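Gene 2 protein (Enterobacteria phage Sf6, PDB 5C12) cleaves DNA as the metal-dependent nuclease domain of the large terminase subunit, part of the motor that packages the phage genome. Local coordinates at residues 27-32 / 217-222; 72-77 / 248-253. The protein carries 1 engineered substitution. All coordinates share one frame; numbering follows the deposited sequence.

Contact 1: residues 27-32 / 217-222; sequences EWLEAA and ELTQIQ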
# COMPACT_ATOMS: atom_id res chain seq x y z
N GLU A 27 -2.68 -9.04 14.99
CA GLU A 27 -3.90 -8.67 15.68
C GLU A 27 -4.54 -7.40 15.13
O GLU A 27 -5.77 -7.29 15.12
CB GLU A 27 -3.65 -8.49 17.18
CG GLU A 27 -3.67 -9.78 17.95
CD GLU A 27 -5.00 -10.48 17.86
OE1 GLU A 27 -6.01 -9.96 18.41
OE2 GLU A 27 -5.05 -11.57 17.27
N TRP A 28 -3.73 -6.43 14.70
CA TRP A 28 -4.29 -5.21 14.13
C TRP A 28 -5.03 -5.54 12.83
O TRP A 28 -6.08 -4.97 12.53
CB TRP A 28 -3.21 -4.19 13.78
CG TRP A 28 -2.26 -3.80 14.89
CD1 TRP A 28 -2.38 -4.06 16.23
CD2 TRP A 28 -1.05 -3.06 14.74
NE1 TRP A 28 -1.31 -3.53 16.92
CE2 TRP A 28 -0.47 -2.92 16.02
CE3 TRP A 28 -0.39 -2.50 13.64
CZ2 TRP A 28 0.73 -2.24 16.23
CZ3 TRP A 28 0.80 -1.85 13.84
CH2 TRP A 28 1.35 -1.73 15.13
N LEU A 29 -4.47 -6.45 12.05
CA LEU A 29 -5.08 -6.84 10.77
C LEU A 29 -6.41 -7.56 10.99
O LEU A 29 -7.38 -7.33 10.28
CB LEU A 29 -4.11 -7.72 9.96
CG LEU A 29 -2.79 -7.03 9.60
CD1 LEU A 29 -1.82 -8.06 9.04
CD2 LEU A 29 -3.02 -5.90 8.60
N GLU A 30 -6.44 -8.43 11.99
CA GLU A 30 -7.68 -9.11 12.32
C GLU A 30 -8.74 -8.10 12.78
O GLU A 30 -9.90 -8.17 12.37
CB GLU A 30 -7.44 -10.15 13.41
CG GLU A 30 -6.48 -11.28 13.05
CD GLU A 30 -6.96 -12.12 11.88
OE1 GLU A 30 -8.18 -12.13 11.60
OE2 GLU A 30 -6.11 -12.76 11.23
N ALA A 31 -8.35 -7.16 13.65
CA ALA A 31 -9.27 -6.10 14.10
C ALA A 31 -9.78 -5.26 12.93
O ALA A 31 -10.96 -4.90 12.85
CB ALA A 31 -8.60 -5.21 15.12
N ALA A 32 -8.88 -4.95 12.00
CA ALA A 32 -9.21 -4.12 10.86
C ALA A 32 -10.09 -4.80 9.84
O ALA A 32 -10.67 -4.14 8.98
CB ALA A 32 -7.94 -3.64 10.19
N GLU A 217 1.97 -11.32 4.17
CA GLU A 217 3.03 -10.46 3.67
C GLU A 217 3.23 -9.27 4.59
O GLU A 217 4.37 -8.92 4.92
CB GLU A 217 2.73 -9.98 2.23
CG GLU A 217 2.82 -11.08 1.19
CD GLU A 217 2.67 -10.57 -0.25
OE1 GLU A 217 2.54 -9.34 -0.44
OE2 GLU A 217 2.69 -11.43 -1.16
N LEU A 218 2.14 -8.65 5.03
CA LEU A 218 2.23 -7.45 5.85
C LEU A 218 2.99 -7.66 7.17
O LEU A 218 3.69 -6.76 7.65
CB LEU A 218 0.84 -6.89 6.15
CG LEU A 218 0.12 -6.13 5.02
CD1 LEU A 218 -1.28 -5.77 5.43
CD2 LEU A 218 0.88 -4.86 4.64
N THR A 219 2.86 -8.84 7.77
CA THR A 219 3.53 -9.12 9.02
C THR A 219 5.00 -9.45 8.85
O THR A 219 5.70 -9.68 9.85
CB THR A 219 2.84 -10.25 9.78
OG1 THR A 219 2.78 -11.41 8.94
CG2 THR A 219 1.43 -9.80 10.17
N GLN A 220 5.48 -9.44 7.61
CA GLN A 220 6.89 -9.68 7.31
C GLN A 220 7.66 -8.39 7.07
O GLN A 220 8.89 -8.40 7.04
CB GLN A 220 7.04 -10.56 6.07
CG GLN A 220 6.36 -11.92 6.17
CD GLN A 220 7.25 -12.97 6.77
OE1 GLN A 220 7.76 -12.81 7.88
NE2 GLN A 220 7.45 -14.06 6.03
N ILE A 221 6.95 -7.28 6.89
CA ILE A 221 7.60 -5.99 6.62
C ILE A 221 8.35 -5.57 7.89
O ILE A 221 7.78 -5.56 8.99
CB ILE A 221 6.60 -4.91 6.19
CG1 ILE A 221 5.82 -5.34 4.95
CG2 ILE A 221 7.32 -3.59 5.94
CD1 ILE A 221 6.69 -5.63 3.73
N GLN A 222 9.63 -5.26 7.75
CA GLN A 222 10.49 -5.07 8.92
C GLN A 222 11.32 -3.80 8.85
O GLN A 222 11.82 -3.42 7.79
CB GLN A 222 11.44 -6.25 9.09
CG GLN A 222 10.79 -7.52 9.56
CD GLN A 222 11.74 -8.67 9.57
OE1 GLN A 222 11.39 -9.79 9.19
NE2 GLN A 222 12.98 -8.42 10.01
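With CG set anti to the carbonyl carbon in both residues (chi1 -61° in Leu-29), Leu-29 and Leu-218 each send their branch point across the gap between helix 26-32 and the last turn of helix 208-218. With chi2 of Leu-29 at 169°, CD1 prolongs the chain outward from CA, while CD2 branches off toward Leu-218. CD2 lies against CD1 of Leu-218 at 3.6 Å, while CD1 reaches CG2 of Thr-219 at 3.9 Å and grazes CB of Leu-218 at 4.1 Å. The fork of Leu-29 thus spans two consecutive residues, CD2 on Leu-218 alone and CD1 in the angle between Leu-218 CB and the Thr-219 methyl.

The rotamer of Thr-219 (chi1 56°) turns CG2 to Leu-29 and leaves OG1 to hydrogen-bond the carbonyl O of Phe-215, one helical turn back. Leu-218 also begins a type I beta turn that ends at Ile-221, so the chain leaves the helix directly beside the contact. Helix 168-189 adds to the same apolar cluster, Leu-180 touching Leu-29 and Leu-176 touching Leu-218.

No hydrogen bond links the two segments; the CA atoms of Leu-29 and Leu-218 are 8.8 Å apart, and branched side chains span that distance. Adhesion here therefore rests on dispersion and the exclusion of water, and the hydroxyl of Thr-219 is satisfied by a carbonyl of the preceding helix.

Contact 2: residues 72-77 / 248-253; sequences KRIAEG and PNLADA. With MG (magnesium ion), chain C.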
# COMPACT_ATOMS: atom_id res chain seq x y z
N LYS A 72 -10.99 -2.58 -0.85
CA LYS A 72 -12.01 -3.35 -1.55
C LYS A 72 -11.48 -4.44 -2.49
O LYS A 72 -12.22 -5.35 -2.84
CB LYS A 72 -12.99 -2.44 -2.27
CG LYS A 72 -12.43 -1.65 -3.39
CD LYS A 72 -13.53 -0.89 -4.12
CE LYS A 72 -12.96 -0.11 -5.30
NZ LYS A 72 -14.06 0.60 -5.98
N ARG A 73 -10.22 -4.35 -2.91
CA ARG A 73 -9.62 -5.36 -3.77
C ARG A 73 -8.16 -5.56 -3.46
O ARG A 73 -7.42 -4.59 -3.27
CB ARG A 73 -9.77 -5.04 -5.27
CG ARG A 73 -9.46 -6.23 -6.17
CD ARG A 73 -9.39 -5.92 -7.64
NE ARG A 73 -10.62 -5.33 -8.14
CZ ARG A 73 -11.64 -6.01 -8.63
NH1 ARG A 73 -11.61 -7.33 -8.66
NH2 ARG A 73 -12.70 -5.37 -9.08
N ILE A 74 -7.77 -6.82 -3.38
CA ILE A 74 -6.37 -7.24 -3.32
C ILE A 74 -6.17 -8.37 -4.31
O ILE A 74 -6.81 -9.43 -4.21
CB ILE A 74 -5.98 -7.75 -1.90
CG1 ILE A 74 -6.15 -6.67 -0.82
CG2 ILE A 74 -4.60 -8.34 -1.91
CD1 ILE A 74 -5.19 -5.48 -0.87
N ALA A 75 -5.33 -8.16 -5.31
CA ALA A 75 -5.25 -9.10 -6.41
C ALA A 75 -3.81 -9.41 -6.74
O ALA A 75 -2.95 -8.55 -6.64
CB ALA A 75 -5.96 -8.56 -7.68
N GLU A 76 -3.58 -10.64 -7.14
CA GLU A 76 -2.28 -11.11 -7.59
C GLU A 76 -2.31 -11.33 -9.11
O GLU A 76 -3.31 -11.80 -9.69
CB GLU A 76 -1.89 -12.40 -6.85
CG GLU A 76 -2.88 -13.57 -7.04
CD GLU A 76 -2.57 -14.82 -6.22
OE1 GLU A 76 -1.69 -14.77 -5.34
OE2 GLU A 76 -3.22 -15.85 -6.49
N GLY A 77 -1.22 -10.96 -9.76
CA GLY A 77 -1.11 -11.06 -11.20
C GLY A 77 -0.03 -12.06 -11.56
O GLY A 77 1.15 -11.82 -11.32
N PRO A 248 7.09 -9.04 -1.29
CA PRO A 248 5.74 -8.83 -0.75
C PRO A 248 4.94 -7.88 -1.63
O PRO A 248 4.65 -6.74 -1.23
CB PRO A 248 6.03 -8.23 0.62
CG PRO A 248 7.27 -7.39 0.40
CD PRO A 248 8.09 -8.21 -0.59
N ASN A 249 4.57 -8.35 -2.82
CA ASN A 249 3.96 -7.45 -3.80
C ASN A 249 2.57 -6.99 -3.44
O ASN A 249 2.17 -5.88 -3.82
CB ASN A 249 3.91 -8.11 -5.16
CG ASN A 249 5.16 -8.86 -5.50
OD1 ASN A 249 6.14 -8.26 -5.89
ND2 ASN A 249 5.14 -10.18 -5.35
N LEU A 250 1.80 -7.82 -2.72
CA LEU A 250 0.47 -7.39 -2.30
C LEU A 250 0.59 -6.30 -1.23
O LEU A 250 -0.12 -5.28 -1.28
CB LEU A 250 -0.34 -8.56 -1.74
CG LEU A 250 -0.53 -9.77 -2.63
CD1 LEU A 250 -1.22 -10.85 -1.82
CD2 LEU A 250 -1.33 -9.38 -3.85
N ALA A 251 1.49 -6.52 -0.26
CA ALA A 251 1.76 -5.51 0.78
C ALA A 251 2.23 -4.20 0.17
O ALA A 251 1.77 -3.14 0.57
CB ALA A 251 2.81 -6.03 1.78
N ASP A 252 3.12 -4.29 -0.81
CA ASP A 252 3.66 -3.07 -1.43
C ASP A 252 2.57 -2.31 -2.18
O ASP A 252 2.54 -1.08 -2.19
CB ASP A 252 4.79 -3.42 -2.40
CG ASP A 252 6.10 -3.77 -1.70
OD1 ASP A 252 6.23 -3.67 -0.46
OD2 ASP A 252 7.03 -4.16 -2.44
N ALA A 253 1.70 -3.04 -2.87
CA ALA A 253 0.59 -2.45 -3.60
C ALA A 253 -0.33 -1.69 -2.64
O ALA A 253 -0.72 -0.54 -2.87
CB ALA A 253 -0.16 -3.53 -4.36
MG MG C . 7.45 -4.63 -4.53
O HOH W 1 7.33 -6.69 -4.27
O HOH W 2 7.56 -2.47 -4.61
O HOH W 3 8.21 -4.83 -6.26
O HOH W 4 9.43 -4.66 -3.92
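Residues 72-77 of strand 70-77 and residues 249-253, the first turn of helix 249-256, run at 138° to one another, their axes approaching to 8.9 Å. Leu-250 carries the contact through one methyl. Its CG stands anti to the carbonyl carbon (chi1 -56°) and chi2 is extended (174°), which carries the isobutyl fork to the strand. Its CD2 rests against CG2 of Ile-74 at 3.9 Å and sits 3.3 Å from the carbonyl O of Ala-75, a close van der Waals approach to the strand backbone. CB of Glu-76 borders the same methyl, whereas the carboxylate of Glu-76 is paired with Lys-213 of helix 208-218.

The helix faces the metal with other residues. Asp-252 binds a magnesium ion through OD2 at 2.2 Å, and its OD1 accepts a hydrogen bond from Tyr-173 OH, which would help fix the rotation of the carboxylate. Four waters and Asp-52 complete the coordination shell. Asn-249 acts from the second shell, its OD1 accepting a 2.6 Å hydrogen bond from water 1, one of the metal-bound waters.

A helix laid on a central mixed sheet, with an acidic residue meeting a strand-borne aspartate at a metal, is characteristic of the RNase H-like fold of terminase nuclease domains.

How the contacts relate
Contacts 1 and 2 lie with their centres 14 Å apart and are joined through Glu-217, whose OE1 is 3.0 Å from the backbone N of Ala-251, a probable hydrogen bond at the start of helix 249-256, and makes a weak one to Leu-250 N (2.8 Å). The neighbouring Leu-218 packs on Ala-251 and Leu-254, so the end of helix 208-218 packs on helix 26-32 through contact 1 and on the metal-bearing helix 249-256. The side chain of Leu-218 is about 7 Å from that of Asp-252 and about 11 Å from a bound magnesium ion. Contact 1 thus lies behind the active site, whereas residues 248-253 reach the metal directly while Leu-250 holds onto strand 70-77.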